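Local coordinates for monosaccharide ABC transporter substrate-binding protein, CUT2 family (Bradyrhizobium sp., PDB 4YHS) that probably captures a monosaccharide or related small solute outside the cytoplasm and delivers it to its ABC transporter for uptake, at residues 49-54 against 84-89; 249-254 against 275-280. All blocks are in the same frame, centred on the assembly; numbering follows the deposited sequence.

Interaction 1: residues 49-54 against 84-89; sequences YVPLEK and SKRLGV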
loop_
_atom_site.group_PDB
_atom_site.type_symbol
_atom_site.label_atom_id
_atom_site.label_comp_id
_atom_site.label_asym_id
_atom_site.label_seq_id
_atom_site.Cartn_x
_atom_site.Cartn_y
_atom_site.Cartn_z
ATOM N N TYR A 49 -0.015 10.613 13.560
ATOM C CA TYR A 49 1.071 11.231 12.823
ATOM C C TYR A 49 0.736 12.697 12.617
ATOM O O TYR A 49 -0.325 13.024 12.082
ATOM C CB TYR A 49 1.326 10.572 11.463
ATOM C CG TYR A 49 2.609 11.095 10.873
ATOM C CD1 TYR A 49 2.632 12.272 10.141
ATOM C CD2 TYR A 49 3.801 10.458 11.108
ATOM C CE1 TYR A 49 3.823 12.785 9.654
ATOM C CE2 TYR A 49 4.996 10.954 10.621
ATOM C CZ TYR A 49 5.008 12.111 9.895
ATOM O OH TYR A 49 6.216 12.608 9.429
ATOM N N VAL A 50 1.630 13.562 13.086
ATOM C CA VAL A 50 1.503 15.002 12.927
ATOM C C VAL A 50 2.657 15.586 12.127
ATOM O O VAL A 50 3.801 15.556 12.580
ATOM C CB VAL A 50 1.442 15.694 14.306
ATOM C CG1 VAL A 50 1.215 17.167 14.133
ATOM C CG2 VAL A 50 0.333 15.080 15.144
ATOM N N PRO A 51 2.372 16.138 10.949
ATOM C CA PRO A 51 3.460 16.747 10.182
ATOM C C PRO A 51 3.741 18.173 10.635
ATOM O O PRO A 51 3.026 18.732 11.510
ATOM C CB PRO A 51 2.913 16.717 8.758
ATOM C CG PRO A 51 1.457 16.999 8.951
ATOM C CD PRO A 51 1.083 16.297 10.249
ATOM N N LEU A 52 4.805 18.753 10.080
ATOM C CA LEU A 52 5.107 20.162 10.284
ATOM C C LEU A 52 4.059 21.040 9.628
ATOM O O LEU A 52 3.435 20.637 8.641
ATOM C CB LEU A 52 6.487 20.512 9.720
ATOM C CG LEU A 52 7.705 19.811 10.321
ATOM C CD1 LEU A 52 8.954 20.142 9.507
ATOM C CD2 LEU A 52 7.907 20.174 11.794
ATOM N N GLU A 53 3.867 22.243 10.179
ATOM C CA GLU A 53 3.011 23.237 9.545
ATOM C C GLU A 53 3.610 23.776 8.250
ATOM O O GLU A 53 2.907 23.907 7.245
ATOM C CB GLU A 53 2.727 24.397 10.528
ATOM C CG GLU A 53 1.684 24.027 11.576
ATOM C CD GLU A 53 0.372 23.566 10.948
ATOM O OE1 GLU A 53 -0.345 24.424 10.392
ATOM O OE2 GLU A 53 0.070 22.346 10.982
ATOM N N LYS A 54 4.908 24.066 8.277
ATOM C CA LYS A 54 5.627 24.610 7.127
ATOM C C LYS A 54 7.098 24.231 7.188
ATOM O O LYS A 54 7.641 24.037 8.279
ATOM C CB LYS A 54 5.521 26.143 7.084
ATOM C CG LYS A 54 4.292 26.698 6.361
ATOM C CD LYS A 54 4.324 26.416 4.869
ATOM C CE LYS A 54 3.159 27.066 4.152
ATOM N NZ LYS A 54 3.257 26.868 2.679
ATOM N N SER A 84 4.427 18.345 -0.623
ATOM C CA SER A 84 5.486 19.305 -0.957
ATOM C C SER A 84 4.921 20.733 -1.131
ATOM O O SER A 84 5.490 21.699 -0.621
ATOM C CB SER A 84 6.233 18.842 -2.208
ATOM O OG SER A 84 6.901 17.598 -1.982
ATOM N N LYS A 85 3.800 20.870 -1.843
ATOM C CA LYS A 85 3.120 22.156 -1.958
ATOM C C LYS A 85 2.711 22.722 -0.588
ATOM O O LYS A 85 2.939 23.902 -0.314
ATOM C CB LYS A 85 1.877 22.033 -2.836
ATOM C CG LYS A 85 2.002 22.650 -4.222
ATOM C CD LYS A 85 0.625 22.808 -4.899
ATOM C CE LYS A 85 -0.059 21.448 -5.092
ATOM N NZ LYS A 85 -1.364 21.515 -5.830
ATOM N N ARG A 86 2.125 21.887 0.270
ATOM C CA ARG A 86 1.616 22.351 1.569
ATOM C C ARG A 86 2.748 22.892 2.424
ATOM O O ARG A 86 2.616 23.932 3.068
ATOM C CB ARG A 86 0.925 21.211 2.317
ATOM C CG ARG A 86 0.130 21.677 3.528
ATOM C CD ARG A 86 -0.477 20.508 4.283
ATOM N NE ARG A 86 0.557 19.711 4.949
ATOM C CZ ARG A 86 1.223 20.092 6.036
ATOM N NH1 ARG A 86 2.143 19.298 6.558
ATOM N NH2 ARG A 86 0.971 21.264 6.606
ATOM N N LEU A 87 3.876 22.193 2.395
ATOM C CA LEU A 87 5.034 22.547 3.251
ATOM C C LEU A 87 5.866 23.661 2.657
ATOM O O LEU A 87 6.649 24.307 3.363
ATOM C CB LEU A 87 5.924 21.319 3.496
ATOM C CG LEU A 87 5.355 20.273 4.467
ATOM C CD1 LEU A 87 6.252 19.029 4.516
ATOM C CD2 LEU A 87 5.152 20.864 5.844
ATOM N N GLY A 88 5.681 23.925 1.368
ATOM C CA GLY A 88 6.475 24.952 0.699
ATOM C C GLY A 88 7.827 24.490 0.173
ATOM O O GLY A 88 8.782 25.278 0.140
ATOM N N VAL A 89 7.928 23.238 -0.268
ATOM C CA VAL A 89 9.228 22.728 -0.708
ATOM C C VAL A 89 9.128 22.362 -2.182
ATOM O O VAL A 89 8.034 22.329 -2.733
ATOM C CB VAL A 89 9.700 21.527 0.162
ATOM C CG1 VAL A 89 9.945 21.995 1.599
ATOM C CG2 VAL A 89 8.709 20.359 0.107
#
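The guanidinium of Arg-86 takes the carbonyl oxygen of Leu-52 at its edge, in the plane of the group, while Pro-51 CG and Glu-53 O approach it obliquely. The main bond is NH1 to Leu-52 O, 2.8 Å and nearly straight at 161°; NH2 of Arg-86 adds a weak second one to that oxygen at 3.3 Å. The carboxylate of Glu-53 stays well out of the plane, its OE2 4.6 Å from Arg-86 NH2, so it probably acts on the arginine through charge at most, and OE2 makes a weak hydrogen bond to Tyr-27. Arg-86 gets to the loop by running extended from the helix, then bending at chi3 (69°), which swings the flat end over to Leu-52; a salt bridge from NH1 to Glu-83 is likely to steady it. Pro-51 crosses the arginine chain at about a right angle, with CG 3.4 Å from Arg-86 NH1.

Further along, Leu-87 pushes its CD2 branch against Leu-52, 3.3 Å from Leu-52 O. Lys-54 starts away from the helix but curls back through a bend at chi2, so that NZ hydrogen-bonds to Arg-86 O at 3.0 Å, coming in from above the carbonyl plane. Its CD lies beside Leu-87 O.

These lysine contacts fall where helix 71-87 ends in a Schellman motif: Gly-88, with positive phi, is the C-prime residue, Val-89 N bonds to Ser-84 O, and Gly-88 N bonds to Lys-85 O.

Interaction 2: residues 249-254 against 275-280; sequences AGTAVT and AFYMTP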
loop_
_atom_site.group_PDB
_atom_site.type_symbol
_atom_site.label_atom_id
_atom_site.label_comp_id
_atom_site.label_asym_id
_atom_site.label_seq_id
_atom_site.Cartn_x
_atom_site.Cartn_y
_atom_site.Cartn_z
ATOM N N ALA A 249 -12.130 -14.209 -1.711
ATOM C CA ALA A 249 -11.202 -13.185 -1.260
ATOM C C ALA A 249 -9.862 -13.387 -1.915
ATOM O O ALA A 249 -9.422 -14.520 -2.120
ATOM C CB ALA A 249 -11.037 -13.208 0.242
ATOM N N GLY A 250 -9.187 -12.278 -2.201
ATOM C CA GLY A 250 -7.854 -12.392 -2.772
ATOM C C GLY A 250 -7.366 -11.065 -3.315
ATOM O O GLY A 250 -7.663 -10.023 -2.739
ATOM N N THR A 251 -6.601 -11.081 -4.403
ATOM C CA THR A 251 -6.076 -9.823 -4.904
ATOM C C THR A 251 -7.213 -8.919 -5.383
ATOM O O THR A 251 -8.345 -9.365 -5.664
ATOM C CB THR A 251 -5.093 -9.995 -6.069
ATOM O OG1 THR A 251 -5.814 -10.355 -7.245
ATOM C CG2 THR A 251 -4.020 -11.074 -5.759
ATOM N N ALA A 252 -6.897 -7.639 -5.508
ATOM C CA ALA A 252 -7.865 -6.689 -6.056
ATOM C C ALA A 252 -8.275 -7.107 -7.454
ATOM O O ALA A 252 -9.437 -6.986 -7.837
ATOM C CB ALA A 252 -7.275 -5.272 -6.064
ATOM N N VAL A 253 -7.321 -7.607 -8.231
ATOM C CA VAL A 253 -7.619 -8.107 -9.569
ATOM C C VAL A 253 -8.692 -9.211 -9.512
ATOM O O VAL A 253 -9.612 -9.275 -10.344
ATOM C CB VAL A 253 -6.341 -8.642 -10.247
ATOM C CG1 VAL A 253 -6.664 -9.276 -11.596
ATOM C CG2 VAL A 253 -5.352 -7.494 -10.404
ATOM N N THR A 254 -8.543 -10.099 -8.534
ATOM C CA THR A 254 -9.472 -11.202 -8.325
ATOM C C THR A 254 -10.882 -10.695 -7.991
ATOM O O THR A 254 -11.892 -11.131 -8.576
ATOM C CB THR A 254 -9.014 -12.104 -7.157
ATOM O OG1 THR A 254 -7.619 -12.420 -7.271
ATOM C CG2 THR A 254 -9.805 -13.389 -7.158
ATOM N N ALA A 275 -11.076 -7.978 -1.284
ATOM C CA ALA A 275 -9.695 -7.875 -1.732
ATOM C C ALA A 275 -8.819 -7.603 -0.502
ATOM O O ALA A 275 -9.325 -7.084 0.506
ATOM C CB ALA A 275 -9.534 -6.759 -2.782
ATOM N N PHE A 276 -7.528 -7.951 -0.558
ATOM C CA PHE A 276 -6.638 -7.604 0.557
ATOM C C PHE A 276 -5.783 -6.370 0.248
ATOM O O PHE A 276 -4.847 -6.053 0.993
ATOM C CB PHE A 276 -5.742 -8.788 0.997
ATOM C CG PHE A 276 -4.766 -9.287 -0.038
ATOM C CD1 PHE A 276 -3.481 -8.760 -0.125
ATOM C CD2 PHE A 276 -5.106 -10.353 -0.857
ATOM C CE1 PHE A 276 -2.554 -9.261 -1.058
ATOM C CE2 PHE A 276 -4.192 -10.864 -1.762
ATOM C CZ PHE A 276 -2.919 -10.316 -1.872
ATOM N N TYR A 277 -6.192 -5.623 -0.768
ATOM C CA TYR A 277 -5.595 -4.303 -1.001
ATOM C C TYR A 277 -6.536 -3.439 -1.876
ATOM O O TYR A 277 -7.568 -3.913 -2.386
ATOM C CB TYR A 277 -4.160 -4.442 -1.596
ATOM C CG TYR A 277 -4.017 -5.051 -2.969
ATOM C CD1 TYR A 277 -4.038 -4.248 -4.117
ATOM C CD2 TYR A 277 -3.807 -6.411 -3.132
ATOM C CE1 TYR A 277 -3.895 -4.786 -5.366
ATOM C CE2 TYR A 277 -3.680 -6.966 -4.392
ATOM C CZ TYR A 277 -3.709 -6.155 -5.503
ATOM O OH TYR A 277 -3.588 -6.702 -6.757
HETATM N N MSE A 278 -6.213 -2.147 -1.993
HETATM C CA MSE A 278 -7.147 -1.165 -2.552
HETATM C C MSE A 278 -6.747 -0.679 -3.937
HETATM O O MSE A 278 -5.564 -0.409 -4.180
HETATM C CB MSE A 278 -7.237 0.044 -1.608
HETATM C CG MSE A 278 -8.198 1.118 -2.051
HETATM SE SE MSE A 278 -10.072 0.476 -2.093
HETATM C CE MSE A 278 -10.305 0.017 -0.211
ATOM N N THR A 279 -7.746 -0.572 -4.816
ATOM C CA THR A 279 -7.593 -0.059 -6.195
ATOM C C THR A 279 -8.837 0.747 -6.518
ATOM O O THR A 279 -9.843 0.598 -5.831
ATOM C CB THR A 279 -7.492 -1.144 -7.233
ATOM O OG1 THR A 279 -8.716 -1.874 -7.245
ATOM C CG2 THR A 279 -6.310 -2.085 -6.971
ATOM N N PRO A 280 -8.792 1.581 -7.570
ATOM C CA PRO A 280 -10.034 2.275 -7.930
ATOM C C PRO A 280 -11.195 1.316 -8.264
ATOM O O PRO A 280 -12.340 1.616 -7.901
ATOM C CB PRO A 280 -9.617 3.118 -9.144
ATOM C CG PRO A 280 -8.174 3.416 -8.887
ATOM C CD PRO A 280 -7.636 2.115 -8.310
#
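Parallel strand pairing, continued by aromatic packing, joins Gly-250 to Ala-275 and Phe-276 at the C-terminal ends of two neighbouring strands, 247-250 and 272-275, in the four-stranded parallel sheet. Phe-276 N bonds to Gly-250 O at 3.0 Å, and the same oxygen receives a CA-H...O contact from Ala-275. The Phe-276 ring leans obliquely against the Gly-250 to Thr-251 backbone: CG sits between the backbone N and the carbonyl carbon (chi1 63°), which brings CD2 to 3.2 Å from Gly-250 O and CE2 close to Thr-251 N. Trp-190 and Phe-164 meet the ring from elsewhere in the fold.

The linkage is a beta-alpha-beta crossover: after Gly-250 the chain passes Thr-251, the N-cap, into helix 252-264 and returns as strand 272-275. Ala-252, at the start of that helix, lies over one face of the Tyr-277 ring, its CB 3.9 Å from the centroid in a CH-pi contact and its N on the same face, 3.5 Å from CZ. The side chain of Tyr-277 also comes within about 3 Å of a bound Bis-Tris molecule. Losing the ring to an alanine here would probably leave Ala-252 without its aromatic cover and open a gap beside the bound molecule.

Thr-279 presses its CG2 tightly against Ala-252 CB, at 3.5 Å, while its OG1 hydrogen-bonds to Glu-256 and caps Val-282 N. Thr-251 OG1 donates to Thr-254 OG1 at 2.7 Å.

Interaction 1 sits partly at the surface, interaction 2 is buried, and they lie on opposite sides of the chain's centre, about 19 Å apart at their nearest atoms, with no shared helix or strand. Residues 49-54 and 84-89 join a loop to the end of a helix, mostly through long charged side chains reaching for backbone carbonyls. Residues 249-254 and 275-280 join adjacent strand ends and the helix starts that follow them, where small side chains, aromatic rings and a threonine cap take the place of the charges. The first thus concerns a helix's C-terminal end, the second helix N-termini beside the site where Bis-Tris is bound.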